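Local coordinates for protein 3,4-dihydroxybenzoate decarboxylase (PDB 5NY5) that probably catalyses the reversible decarboxylation of 3,4-dihydroxybenzoate to catechol as a prenylated-FMN-dependent, metal-binding member of the UbiD family, at residues A[172-184]-A[296-308]. Sequence-based numbering, arbitrary orientation.
Sequences LCVQERDELSMFL and EANPSLPVIKVKA
Leu-180 and Ile-304 face each other as the hydrogen-bonded pair of two antiparallel strands, 179-182 and 303-308. Their bonds, Leu-180 N to Ile-304 O at 2.8 Å and Ile-304 N to Leu-180 O at 2.6 Å, lie in the carbonyl planes. Met-182 N to Pro-302 O and Val-306 N to Asp-178 O extend the pairing at the two ends. On the face of Glu-179, Ser-181 and Val-303, the ammonium of Lys-305 is shared by two carboxylates: NZ lies 3.2 Å from Asp-178 OD2 and 3.2 Å from Glu-179 OE2, which offers its anti lone pair. A bend at chi2 (87°) swings the lysine chain back over Asp-178 O to reach them. On the face of Leu-180 and Ile-304, Ile-304 CD1 reaches Met-182 SE, a selenomethionine atom, at 3.6 Å and Leu-172 CD2 at 3.9 Å. Beyond the strands, Leu-301 CD2 lies in plane at the edge of the Phe-183 ring, 4.0 Å from Phe-183 CD1, and Leu-184 CD1 rests on Pro-302 CG. Phe-183 belongs to the prenylated FMN site, empty here. Gln-175 NE2, just past strand 165-174, donates to Ser-181 OG at 2.7 Å across the hairpin with strand 179-182; Gln-175 is itself held by Gln-279 and Glu-277. Within the antiparallel sheet of the Rift-related, FMN-binding-clan domain, strand 179-182 runs between 165-174 and 303-311, while Ile-304 and Val-306 pack on strand 263-269 and Met-182 and Leu-184 on helix 189-199.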
ATOM      1  N   LEU A 172     -17.816  39.494  15.427  1.00 66.35           N
ATOM      2  CA  LEU A 172     -17.165  40.669  15.990  1.00 67.72           C
ATOM      3  C   LEU A 172     -17.039  40.512  17.495  1.00 67.53           C
ATOM      4  O   LEU A 172     -18.002  40.127  18.165  1.00 66.21           O
ATOM      5  CB  LEU A 172     -17.942  41.947  15.658  1.00 67.88           C
ATOM      6  CG  LEU A 172     -18.021  42.341  14.181  1.00 68.44           C
ATOM      7  CD1 LEU A 172     -19.197  41.673  13.483  1.00 66.92           C
ATOM      8  CD2 LEU A 172     -18.091  43.849  14.038  1.00 69.67           C
ATOM      9  N   CYS A 173     -15.858  40.819  18.021  1.00 69.01           N
ATOM     10  CA  CYS A 173     -15.591  40.747  19.449  1.00 69.21           C
ATOM     11  C   CYS A 173     -15.588  42.152  20.035  1.00 70.27           C
ATOM     12  O   CYS A 173     -14.964  43.060  19.478  1.00 71.72           O
ATOM     13  CB  CYS A 173     -14.253  40.055  19.715  1.00 70.29           C
ATOM     14  SG  CYS A 173     -13.827  39.882  21.460  1.00 70.77           S
ATOM     15  N   VAL A 174     -16.286  42.326  21.155  1.00 69.72           N
ATOM     16  CA  VAL A 174     -16.363  43.630  21.802  1.00 70.83           C
ATOM     17  C   VAL A 174     -15.040  43.915  22.500  1.00 72.64           C
ATOM     18  O   VAL A 174     -14.582  43.129  23.336  1.00 72.63           O
ATOM     19  CB  VAL A 174     -17.536  43.685  22.787  1.00 69.84           C
ATOM     20  CG1 VAL A 174     -17.546  45.009  23.526  1.00 71.25           C
ATOM     21  CG2 VAL A 174     -18.848  43.465  22.058  1.00 68.24           C
ATOM     22  N   GLN A 175     -14.423  45.045  22.163  1.00 74.35           N
ATOM     23  CA  GLN A 175     -13.131  45.428  22.715  1.00 76.35           C
ATOM     24  C   GLN A 175     -13.217  46.620  23.654  1.00 77.67           C
ATOM     25  O   GLN A 175     -12.707  46.563  24.776  1.00 78.51           O
ATOM     26  CB  GLN A 175     -12.146  45.736  21.579  1.00 77.74           C
ATOM     27  CG  GLN A 175     -11.948  44.591  20.597  1.00 76.81           C
ATOM     28  CD  GLN A 175     -11.269  43.386  21.223  1.00 76.66           C
ATOM     29  OE1 GLN A 175     -10.682  43.476  22.300  1.00 77.63           O
ATOM     30  NE2 GLN A 175     -11.347  42.249  20.544  1.00 75.59           N
ATOM     31  N   GLU A 176     -13.851  47.708  23.218  1.00 78.02           N
ATOM     32  CA  GLU A 176     -13.975  48.900  24.046  1.00 79.47           C
ATOM     33  C   GLU A 176     -15.418  49.383  24.069  1.00 78.45           C
ATOM     34  O   GLU A 176     -16.307  48.720  23.526  1.00 76.55           O
ATOM     35  CB  GLU A 176     -13.056  50.011  23.532  1.00 81.80           C
ATOM     36  CG  GLU A 176     -11.600  49.607  23.382  1.00 83.07           C
ATOM     37  CD  GLU A 176     -10.909  49.395  24.712  1.00 84.02           C
ATOM     38  OE1 GLU A 176     -11.450  49.830  25.749  1.00 84.19           O
ATOM     39  OE2 GLU A 176      -9.816  48.791  24.719  1.00 84.75           O
ATOM     40  N   ARG A 177     -15.660  50.537  24.696  1.00 79.86           N
ATOM     41  CA  ARG A 177     -16.995  51.123  24.673  1.00 79.27           C
ATOM     42  C   ARG A 177     -17.420  51.524  23.268  1.00 78.97           C
ATOM     43  O   ARG A 177     -18.622  51.620  23.000  1.00 77.89           O
ATOM     44  CB  ARG A 177     -17.057  52.341  25.596  1.00 81.24           C
ATOM     45  CG  ARG A 177     -15.904  53.312  25.415  1.00 83.74           C
ATOM     46  CD  ARG A 177     -16.300  54.737  25.767  1.00 85.65           C
ATOM     47  NE  ARG A 177     -16.940  55.418  24.644  1.00 85.67           N
ATOM     48  CZ  ARG A 177     -17.183  56.724  24.602  1.00 87.58           C
ATOM     49  NH1 ARG A 177     -17.765  57.259  23.538  1.00 87.58           N
ATOM     50  NH2 ARG A 177     -16.839  57.495  25.623  1.00 89.62           N
ATOM     51  N   ASP A 178     -16.464  51.759  22.366  1.00 80.05           N
ATOM     52  CA  ASP A 178     -16.803  52.168  21.010  1.00 80.03           C
ATOM     53  C   ASP A 178     -15.953  51.462  19.961  1.00 79.86           C
ATOM     54  O   ASP A 178     -15.813  51.977  18.845  1.00 80.67           O
ATOM     55  CB  ASP A 178     -16.663  53.685  20.855  1.00 82.35           C
ATOM     56  CG  ASP A 178     -15.270  54.180  21.190  1.00 84.64           C
ATOM     57  OD1 ASP A 178     -14.479  53.405  21.766  1.00 84.45           O
ATOM     58  OD2 ASP A 178     -14.968  55.353  20.886  1.00 86.75           O
ATOM     59  N   GLU A 179     -15.388  50.299  20.282  1.00 78.97           N
ATOM     60  CA  GLU A 179     -14.500  49.587  19.375  1.00 79.05           C
ATOM     61  C   GLU A 179     -14.851  48.108  19.332  1.00 76.87           C
ATOM     62  O   GLU A 179     -15.183  47.506  20.358  1.00 75.85           O
ATOM     63  CB  GLU A 179     -13.034  49.758  19.790  1.00 81.03           C
ATOM     64  CG  GLU A 179     -12.549  51.196  19.768  1.00 83.49           C
ATOM     65  CD  GLU A 179     -11.113  51.329  20.223  1.00 85.55           C
ATOM     66  OE1 GLU A 179     -10.455  50.285  20.419  1.00 85.08           O
ATOM     67  OE2 GLU A 179     -10.642  52.474  20.389  1.00 87.75           O
ATOM     68  N   LEU A 180     -14.767  47.530  18.137  1.00 76.35           N
ATOM     69  CA  LEU A 180     -14.963  46.106  17.921  1.00 74.62           C
ATOM     70  C   LEU A 180     -13.835  45.572  17.053  1.00 75.53           C
ATOM     71  O   LEU A 180     -13.305  46.280  16.193  1.00 77.05           O
ATOM     72  CB  LEU A 180     -16.303  45.811  17.238  1.00 72.85           C
ATOM     73  CG  LEU A 180     -17.595  46.266  17.910  1.00 71.88           C
ATOM     74  CD1 LEU A 180     -18.675  46.445  16.861  1.00 71.06           C
ATOM     75  CD2 LEU A 180     -18.036  45.255  18.950  1.00 70.39           C
ATOM     76  N   SER A 181     -13.473  44.313  17.280  1.00 74.76           N
ATOM     77  CA  SER A 181     -12.508  43.620  16.439  1.00 75.52           C
ATOM     78  C   SER A 181     -13.256  42.707  15.478  1.00 74.00           C
ATOM     79  O   SER A 181     -14.127  41.938  15.897  1.00 72.20           O
ATOM     80  CB  SER A 181     -11.518  42.814  17.281  1.00 76.03           C
ATOM     81  OG  SER A 181     -12.178  41.807  18.023  1.00 74.25           O
HETATM   82  N   MSE A 182     -12.926  42.805  14.196  1.00 74.86           N
HETATM   83  CA  MSE A 182     -13.620  42.035  13.172  1.00 73.70           C
HETATM   84  C   MSE A 182     -12.651  41.448  12.153  1.00 74.96           C
HETATM   85  O   MSE A 182     -11.876  42.170  11.534  1.00 76.85           O
HETATM   86  CB  MSE A 182     -14.659  42.911  12.469  1.00 73.34           C
HETATM   87  CG  MSE A 182     -15.171  42.352  11.151  1.00 72.83           C
HETATM   88 SE   MSE A 182     -16.798  43.240  10.532  1.00 71.89          SE
HETATM   89  CE  MSE A 182     -16.519  43.066   8.612  1.00 73.11           C
ATOM     90  N   PHE A 183     -12.705  40.129  11.987  1.00 74.07           N
ATOM     91  CA  PHE A 183     -11.863  39.445  11.019  1.00 75.28           C
ATOM     92  C   PHE A 183     -12.484  39.506   9.629  1.00 75.21           C
ATOM     93  O   PHE A 183     -13.707  39.483   9.467  1.00 73.63           O
ATOM     94  CB  PHE A 183     -11.648  37.988  11.430  1.00 74.58           C
ATOM     95  CG  PHE A 183     -10.943  37.161  10.392  1.00 75.76           C
ATOM     96  CD1 PHE A 183      -9.570  37.231  10.249  1.00 77.94           C
ATOM     97  CD2 PHE A 183     -11.656  36.312   9.563  1.00 74.85           C
ATOM     98  CE1 PHE A 183      -8.919  36.471   9.297  1.00 79.22           C
ATOM     99  CE2 PHE A 183     -11.011  35.552   8.607  1.00 76.12           C
ATOM    100  CZ  PHE A 183      -9.641  35.631   8.475  1.00 78.32           C
ATOM    101  N   LEU A 184     -11.624  39.586   8.620  1.00 77.10           N
ATOM    102  CA  LEU A 184     -12.053  39.600   7.230  1.00 77.45           C
ATOM    103  C   LEU A 184     -11.244  38.571   6.456  1.00 78.64           C
ATOM    104  O   LEU A 184     -10.020  38.505   6.599  1.00 80.36           O
ATOM    105  CB  LEU A 184     -11.888  40.991   6.602  1.00 79.02           C
ATOM    106  CG  LEU A 184     -12.818  42.114   7.081  1.00 78.14           C
ATOM    107  CD1 LEU A 184     -12.317  42.758   8.368  1.00 78.46           C
ATOM    108  CD2 LEU A 184     -13.007  43.161   5.991  1.00 79.50           C
ATOM    109  N   GLU A 296      -7.925  29.758  18.039  1.00 61.15           N
ATOM    110  CA  GLU A 296      -6.905  30.592  18.651  1.00 62.98           C
ATOM    111  C   GLU A 296      -7.175  32.057  18.338  1.00 63.78           C
ATOM    112  O   GLU A 296      -7.739  32.399  17.295  1.00 63.23           O
ATOM    113  CB  GLU A 296      -5.508  30.197  18.165  1.00 64.05           C
ATOM    114  CG  GLU A 296      -5.281  30.388  16.675  1.00 67.60           C
ATOM    115  CD  GLU A 296      -3.846  30.117  16.262  1.00 72.70           C
ATOM    116  OE1 GLU A 296      -3.085  29.542  17.071  1.00 76.42           O
ATOM    117  OE2 GLU A 296      -3.477  30.483  15.125  1.00 75.03           O
ATOM    118  N   ALA A 297      -6.770  32.924  19.261  1.00 65.19           N
ATOM    119  CA  ALA A 297      -6.997  34.350  19.096  1.00 66.15           C
ATOM    120  C   ALA A 297      -6.181  34.896  17.933  1.00 67.25           C
ATOM    121  O   ALA A 297      -5.022  34.520  17.735  1.00 68.17           O
ATOM    122  CB  ALA A 297      -6.643  35.095  20.382  1.00 67.61           C
ATOM    123  N   ASN A 298      -6.790  35.783  17.159  1.00 67.26           N
ATOM    124  CA  ASN A 298      -6.084  36.411  16.048  1.00 68.49           C
ATOM    125  C   ASN A 298      -5.167  37.507  16.582  1.00 70.75           C
ATOM    126  O   ASN A 298      -5.620  38.369  17.339  1.00 71.25           O
ATOM    127  CB  ASN A 298      -7.076  36.986  15.041  1.00 67.87           C
ATOM    128  CG  ASN A 298      -6.422  37.382  13.730  1.00 68.94           C
ATOM    129  OD1 ASN A 298      -5.373  38.027  13.710  1.00 70.83           O
ATOM    130  ND2 ASN A 298      -7.044  36.996  12.623  1.00 67.85           N
ATOM    131  N   PRO A 299      -3.884  37.501  16.225  1.00 72.24           N
ATOM    132  CA  PRO A 299      -2.959  38.495  16.788  1.00 74.56           C
ATOM    133  C   PRO A 299      -3.118  39.884  16.187  1.00 75.84           C
ATOM    134  O   PRO A 299      -2.849  40.883  16.860  1.00 77.44           O
ATOM    135  CB  PRO A 299      -1.576  37.909  16.467  1.00 75.70           C
ATOM    136  CG  PRO A 299      -1.823  36.477  16.093  1.00 73.79           C
ATOM    137  CD  PRO A 299      -3.175  36.458  15.469  1.00 71.95           C
ATOM    138  N   SER A 300      -3.546  39.968  14.929  1.00 75.29           N
ATOM    139  CA  SER A 300      -3.659  41.244  14.221  1.00 76.63           C
ATOM    140  C   SER A 300      -5.048  41.330  13.597  1.00 75.00           C
ATOM    141  O   SER A 300      -5.312  40.690  12.574  1.00 73.96           O
ATOM    142  CB  SER A 300      -2.568  41.381  13.163  1.00 78.23           C
ATOM    143  OG  SER A 300      -2.657  42.623  12.484  1.00 79.71           O
ATOM    144  N   LEU A 301      -5.929  42.123  14.205  1.00 74.90           N
ATOM    145  CA  LEU A 301      -7.285  42.281  13.709  1.00 73.54           C
ATOM    146  C   LEU A 301      -7.609  43.748  13.459  1.00 75.01           C
ATOM    147  O   LEU A 301      -7.274  44.607  14.280  1.00 76.48           O
ATOM    148  CB  LEU A 301      -8.308  41.704  14.697  1.00 71.73           C
ATOM    149  CG  LEU A 301      -8.584  40.210  14.548  1.00 69.70           C
ATOM    150  CD1 LEU A 301      -9.656  39.756  15.524  1.00 68.16           C
ATOM    151  CD2 LEU A 301      -8.985  39.903  13.118  1.00 68.94           C
ATOM    152  N   PRO A 302      -8.258  44.064  12.339  1.00 74.77           N
ATOM    153  CA  PRO A 302      -8.701  45.443  12.113  1.00 76.13           C
ATOM    154  C   PRO A 302      -9.814  45.826  13.077  1.00 75.37           C
ATOM    155  O   PRO A 302     -10.669  45.009  13.425  1.00 73.41           O
ATOM    156  CB  PRO A 302      -9.191  45.427  10.661  1.00 75.79           C
ATOM    157  CG  PRO A 302      -9.515  44.005  10.388  1.00 73.63           C
ATOM    158  CD  PRO A 302      -8.549  43.192  11.190  1.00 73.48           C
ATOM    159  N   VAL A 303      -9.794  47.085  13.504  1.00 77.07           N
ATOM    160  CA  VAL A 303     -10.707  47.594  14.521  1.00 76.79           C
ATOM    161  C   VAL A 303     -11.846  48.338  13.840  1.00 76.73           C
ATOM    162  O   VAL A 303     -11.616  49.143  12.929  1.00 78.17           O
ATOM    163  CB  VAL A 303      -9.970  48.509  15.515  1.00 78.82           C
ATOM    164  CG1 VAL A 303     -10.957  49.263  16.389  1.00 78.91           C
ATOM    165  CG2 VAL A 303      -9.015  47.694  16.371  1.00 78.74           C
ATOM    166  N   ILE A 304     -13.072  48.066  14.273  1.00 75.18           N
ATOM    167  CA  ILE A 304     -14.243  48.826  13.856  1.00 75.23           C
ATOM    168  C   ILE A 304     -14.554  49.845  14.942  1.00 76.36           C
ATOM    169  O   ILE A 304     -14.811  49.478  16.094  1.00 75.64           O
ATOM    170  CB  ILE A 304     -15.451  47.916  13.591  1.00 72.99           C
ATOM    171  CG1 ILE A 304     -15.323  47.248  12.224  1.00 72.32           C
ATOM    172  CG2 ILE A 304     -16.743  48.711  13.666  1.00 73.08           C
ATOM    173  CD1 ILE A 304     -16.596  46.598  11.746  1.00 70.54           C
ATOM    174  N   LYS A 305     -14.517  51.124  14.579  1.00 78.26           N
ATOM    175  CA  LYS A 305     -14.883  52.215  15.475  1.00 79.55           C
ATOM    176  C   LYS A 305     -16.336  52.571  15.193  1.00 78.90           C
ATOM    177  O   LYS A 305     -16.650  53.119  14.133  1.00 79.54           O
ATOM    178  CB  LYS A 305     -13.969  53.419  15.267  1.00 82.20           C
ATOM    179  CG  LYS A 305     -14.081  54.496  16.330  1.00 83.79           C
ATOM    180  CD  LYS A 305     -13.157  54.216  17.502  1.00 84.25           C
ATOM    181  CE  LYS A 305     -13.000  55.445  18.381  1.00 86.44           C
ATOM    182  NZ  LYS A 305     -12.045  55.221  19.501  1.00 87.16           N
ATOM    183  N   VAL A 306     -17.224  52.249  16.135  1.00 78.58           N
ATOM    184  CA  VAL A 306     -18.645  52.477  15.915  1.00 77.89           C
ATOM    185  C   VAL A 306     -18.948  53.964  16.018  1.00 79.93           C
ATOM    186  O   VAL A 306     -18.439  54.665  16.903  1.00 82.29           O
ATOM    187  CB  VAL A 306     -19.484  51.658  16.911  1.00 80.53           C
ATOM    188  CG1 VAL A 306     -19.066  51.953  18.333  1.00 82.91           C
ATOM    189  CG2 VAL A 306     -20.967  51.945  16.725  1.00 81.09           C
ATOM    190  N   LYS A 307     -19.763  54.460  15.090  1.00 79.32           N
ATOM    191  CA  LYS A 307     -20.237  55.836  15.128  1.00 81.18           C
ATOM    192  C   LYS A 307     -21.654  55.954  15.660  1.00 80.48           C
ATOM    193  O   LYS A 307     -21.974  56.941  16.329  1.00 81.87           O
ATOM    194  CB  LYS A 307     -20.169  56.460  13.731  1.00 82.35           C
ATOM    195  CG  LYS A 307     -18.767  56.528  13.158  1.00 83.48           C
ATOM    196  CD  LYS A 307     -17.839  57.291  14.086  1.00 85.32           C
ATOM    197  CE  LYS A 307     -16.418  57.312  13.553  1.00 86.54           C
ATOM    198  NZ  LYS A 307     -15.492  58.022  14.477  1.00 88.43           N
ATOM    199  N   ALA A 308     -22.505  54.970  15.385  1.00 78.48           N
ATOM    200  CA  ALA A 308     -23.870  54.982  15.883  1.00 77.81           C
ATOM    201  C   ALA A 308     -24.379  53.554  15.984  1.00 75.44           C
ATOM    202  O   ALA A 308     -24.019  52.693  15.179  1.00 74.34           O
ATOM    203  CB  ALA A 308     -24.793  55.808  14.981  1.00 83.42           C
TER